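Local coordinates for imidazolonepropionase (PDB 2Q09), which catalyses the hydrolytic opening of the imidazolone ring of imidazolone-5-propanoate to N-formimidoyl-L-glutamate, the third step of histidine degradation, at residues V92-A95 with E96-R99; L119-L122 with A123-R126. One frame throughout, in Å; residues are numbered along the deposited sequence.

Interaction 1 of 2, residues V92-A95 with E96-R99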
loop_
_atom_site.group_PDB
_atom_site.type_symbol
_atom_site.label_atom_id
_atom_site.label_comp_id
_atom_site.label_asym_id
_atom_site.label_seq_id
_atom_site.Cartn_x
_atom_site.Cartn_y
_atom_site.Cartn_z
ATOM N N VAL A 92 -9.049 31.611 -2.018
ATOM C CA VAL A 92 -9.902 31.670 -0.837
ATOM C C VAL A 92 -9.103 31.109 0.349
ATOM O O VAL A 92 -8.535 30.022 0.265
ATOM C CB VAL A 92 -11.183 30.840 -1.038
ATOM C CG1 VAL A 92 -12.065 30.923 0.207
ATOM C CG2 VAL A 92 -11.943 31.354 -2.250
ATOM N N PRO A 93 -9.046 31.854 1.465
ATOM C CA PRO A 93 -8.320 31.458 2.679
ATOM C C PRO A 93 -8.784 30.107 3.208
ATOM O O PRO A 93 -9.975 29.815 3.211
ATOM C CB PRO A 93 -8.650 32.578 3.667
ATOM C CG PRO A 93 -8.963 33.742 2.795
ATOM C CD PRO A 93 -9.758 33.125 1.677
ATOM N N TYR A 94 -7.843 29.284 3.666
ATOM C CA TYR A 94 -8.214 27.980 4.200
ATOM C C TYR A 94 -9.143 28.127 5.403
ATOM O O TYR A 94 -9.991 27.272 5.647
ATOM C CB TYR A 94 -6.976 27.177 4.613
ATOM C CG TYR A 94 -7.341 25.828 5.204
ATOM C CD1 TYR A 94 -8.198 24.966 4.523
ATOM C CD2 TYR A 94 -6.864 25.430 6.453
ATOM C CE1 TYR A 94 -8.577 23.745 5.067
ATOM C CE2 TYR A 94 -7.237 24.206 7.012
ATOM C CZ TYR A 94 -8.097 23.371 6.309
ATOM O OH TYR A 94 -8.481 22.164 6.847
ATOM N N ALA A 95 -8.988 29.216 6.152
ATOM C CA ALA A 95 -9.830 29.459 7.317
ATOM C C ALA A 95 -11.295 29.473 6.910
ATOM O O ALA A 95 -12.139 28.898 7.587
ATOM C CB ALA A 95 -9.454 30.786 7.964
ATOM N N GLU A 96 -11.596 30.128 5.795
ATOM C CA GLU A 96 -12.966 30.209 5.305
ATOM C C GLU A 96 -13.455 28.825 4.887
ATOM O O GLU A 96 -14.584 28.441 5.191
ATOM C CB GLU A 96 -13.044 31.184 4.121
ATOM C CG GLU A 96 -14.413 31.281 3.457
ATOM C CD GLU A 96 -15.499 31.812 4.385
ATOM O OE1 GLU A 96 -15.245 32.809 5.092
ATOM O OE2 GLU A 96 -16.609 31.234 4.395
ATOM N N ILE A 97 -12.607 28.081 4.186
ATOM C CA ILE A 97 -12.951 26.739 3.735
ATOM C C ILE A 97 -13.201 25.843 4.942
ATOM O O ILE A 97 -14.159 25.075 4.970
ATOM C CB ILE A 97 -11.807 26.142 2.883
ATOM C CG1 ILE A 97 -11.777 26.827 1.514
ATOM C CG2 ILE A 97 -11.974 24.639 2.750
ATOM C CD1 ILE A 97 -10.435 26.759 0.829
ATOM N N ALA A 98 -12.335 25.953 5.941
ATOM C CA ALA A 98 -12.453 25.145 7.145
ATOM C C ALA A 98 -13.675 25.506 7.985
ATOM O O ALA A 98 -14.423 24.621 8.392
ATOM C CB ALA A 98 -11.189 25.274 7.982
ATOM N N ARG A 99 -13.892 26.793 8.243
ATOM C CA ARG A 99 -15.041 27.193 9.050
ATOM C C ARG A 99 -16.345 26.684 8.448
ATOM O O ARG A 99 -17.316 26.456 9.162
ATOM C CB ARG A 99 -15.079 28.724 9.261
ATOM C CG ARG A 99 -14.998 29.594 8.013
ATOM C CD ARG A 99 -14.968 31.089 8.370
ATOM N NE ARG A 99 -16.217 31.549 8.967
ATOM C CZ ARG A 99 -17.378 31.598 8.320
ATOM N NH1 ARG A 99 -17.450 31.221 7.055
ATOM N NH2 ARG A 99 -18.469 32.009 8.944
#
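The short surface helix 94-99 starts here, with Pro-93 as its N-cap residue and the carbonyls of Pro-93, Tyr-94 and Ala-95 taking up the amides of Ile-97, Ala-98 and Arg-99. Its first bond, Ile-97 N to Pro-93 O at 3.3 Å, is long but lies in the carbonyl plane, and Glu-96 N adds a weak second bond to the same oxygen. The next is tighter: Ala-98 N sits 2.7 Å from Tyr-94 O. On the side-chain level, Tyr-94 carries its CG anti to the backbone N (chi1 179°), which swings the ring along the helix so that Ala-98 CB stands over one face, 4.2 Å from the ring centroid and 17° off its normal, a CH-pi contact. Ile-97 CB approaches the same ring obliquely, 4.1 Å from Tyr-94 CD1. Before the helix, Val-92 CG1 rests 4.0 Å from Glu-96 CG, while Ile-97 CD1 reaches back to Val-92 O. Glu-96 and Arg-99 form a salt bridge, Arg-99 NH1 to Glu-96 OE2 at 2.8 Å, although the hydrogen bond within it is bent and weak. Val-92, Tyr-94 and Ile-97 also touch helix 82-89. A capping residue whose carbonyl opens the i to i+4 bonding is typical of a helix N-terminus.

Interaction 2 of 2, residues L119-L122 with A123-R126; sequences LFEL and ALPR
Phe-120 and Leu-124, one turn apart on helix 116-133, make the tight side of this contact. Leu-124 CG stands over one face of the Phe-120 ring, 4.2 Å from the ring centroid and 20° off the normal, a CH-pi contact; the methyls of Leu-124 part over the ring, CD1 3.7 Å from Phe-120 CE2 and CD2 against Phe-120 CZ and CE1. The ring reaches toward the next turn because its chi1 is near trans (175°). Leu-124 N also bonds to Phe-120 O at 3.0 Å. The looser, more exposed side holds Glu-121, Leu-122 and Pro-125, whose CD lies 3.2 Å from Glu-121 O where the helix is kinked. Arg-126 stands apart: its guanidinium lays one face over Leu-122 O without a hydrogen bond, while NH1 binds the carbonyls of Leu-75 and Phe-77, and the head makes a cation-pi contact with Phe-77. Were the side chain cut back to alanine here, those two carbonyls would probably lose the donor they share. In the chain, helix 116-133 comes between strands 63-73 and 135-141, neighbouring parallel strands of the amidohydrolase TIM barrel; Phe-120, Ala-123 and Leu-124 lean on Leu-161 of helix 148-164, and Ala-123 touches Leu-75, just beyond strand 63-73.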
loop_
_atom_site.group_PDB
_atom_site.type_symbol
_atom_site.label_atom_id
_atom_site.label_comp_id
_atom_site.label_asym_id
_atom_site.label_seq_id
_atom_site.Cartn_x
_atom_site.Cartn_y
_atom_site.Cartn_z
ATOM N N LEU A 119 -20.267 3.027 -0.886
ATOM C CA LEU A 119 -18.806 3.098 -0.820
ATOM C C LEU A 119 -18.181 2.021 -1.699
ATOM O O LEU A 119 -17.159 2.247 -2.344
ATOM C CB LEU A 119 -18.327 2.936 0.621
ATOM C CG LEU A 119 -18.637 4.103 1.565
ATOM C CD1 LEU A 119 -18.216 3.733 2.977
ATOM C CD2 LEU A 119 -17.918 5.361 1.094
ATOM N N PHE A 120 -18.812 0.852 -1.726
ATOM C CA PHE A 120 -18.349 -0.272 -2.531
ATOM C C PHE A 120 -18.396 0.098 -4.012
ATOM O O PHE A 120 -17.430 -0.109 -4.747
ATOM C CB PHE A 120 -19.238 -1.492 -2.274
ATOM C CG PHE A 120 -18.928 -2.670 -3.149
ATOM C CD1 PHE A 120 -17.814 -3.468 -2.907
ATOM C CD2 PHE A 120 -19.743 -2.973 -4.237
ATOM C CE1 PHE A 120 -17.519 -4.554 -3.732
ATOM C CE2 PHE A 120 -19.459 -4.054 -5.066
ATOM C CZ PHE A 120 -18.340 -4.846 -4.814
ATOM N N GLU A 121 -19.531 0.644 -4.440
ATOM C CA GLU A 121 -19.713 1.052 -5.826
ATOM C C GLU A 121 -18.748 2.179 -6.213
ATOM O O GLU A 121 -18.304 2.255 -7.355
ATOM C CB GLU A 121 -21.157 1.510 -6.061
ATOM C CG GLU A 121 -22.215 0.429 -5.867
ATOM C CD GLU A 121 -22.074 -0.727 -6.846
ATOM O OE1 GLU A 121 -21.712 -0.479 -8.014
ATOM O OE2 GLU A 121 -22.338 -1.882 -6.455
ATOM N N LEU A 122 -18.446 3.062 -5.266
ATOM C CA LEU A 122 -17.526 4.169 -5.521
ATOM C C LEU A 122 -16.080 3.683 -5.630
ATOM O O LEU A 122 -15.272 4.248 -6.376
ATOM C CB LEU A 122 -17.617 5.206 -4.403
ATOM C CG LEU A 122 -18.843 6.119 -4.407
ATOM C CD1 LEU A 122 -18.906 6.897 -3.109
ATOM C CD2 LEU A 122 -18.762 7.065 -5.609
ATOM N N ALA A 123 -15.763 2.635 -4.884
ATOM C CA ALA A 123 -14.410 2.090 -4.874
ATOM C C ALA A 123 -14.089 1.132 -6.019
ATOM O O ALA A 123 -12.921 0.994 -6.390
ATOM C CB ALA A 123 -14.136 1.397 -3.525
ATOM N N LEU A 124 -15.105 0.453 -6.555
ATOM C CA LEU A 124 -14.883 -0.495 -7.649
ATOM C C LEU A 124 -14.008 0.051 -8.785
ATOM O O LEU A 124 -12.960 -0.507 -9.082
ATOM C CB LEU A 124 -16.218 -0.979 -8.237
ATOM C CG LEU A 124 -16.984 -2.026 -7.432
ATOM C CD1 LEU A 124 -18.316 -2.351 -8.118
ATOM C CD2 LEU A 124 -16.128 -3.282 -7.306
ATOM N N PRO A 125 -14.435 1.146 -9.438
ATOM C CA PRO A 125 -13.657 1.729 -10.542
ATOM C C PRO A 125 -12.231 2.121 -10.164
ATOM O O PRO A 125 -11.335 2.098 -11.010
ATOM C CB PRO A 125 -14.498 2.932 -10.959
ATOM C CG PRO A 125 -15.159 3.325 -9.675
ATOM C CD PRO A 125 -15.593 1.996 -9.123
ATOM N N ARG A 126 -12.022 2.486 -8.904
ATOM C CA ARG A 126 -10.690 2.865 -8.448
ATOM C C ARG A 126 -9.800 1.621 -8.413
ATOM O O ARG A 126 -8.674 1.637 -8.909
ATOM C CB ARG A 126 -10.771 3.510 -7.063
ATOM C CG ARG A 126 -11.617 4.803 -7.047
ATOM C CD ARG A 126 -11.895 5.302 -5.625
ATOM N NE ARG A 126 -12.870 6.392 -5.646
ATOM C CZ ARG A 126 -13.617 6.760 -4.609
ATOM N NH1 ARG A 126 -13.507 6.126 -3.447
ATOM N NH2 ARG A 126 -14.490 7.754 -4.741
#

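Overall arrangement
Interactions 1 and 2 follow one another along the chain within the amidohydrolase region. Interaction 1 spans the start of helix 94-99, whereas interaction 2 lies wholly within helix 116-133; both join residues three to five apart. They do not touch: their centres are about 29 Å apart and their nearest atoms about 19 Å. The centre of interaction 1 is about 31 Å from the centre of the chain, yet the Tyr-94 side chain is about 8 Å from the bound inhibitor and about 7 Å from that of Arg-81, a residue of the ligand pocket. The centre of interaction 2 is about 17 Å from the centre of the chain. The side chain of Arg-126 is about 8 Å from that of the iron ligand His-74. Neither contact supplies a residue of the pocket or metal site.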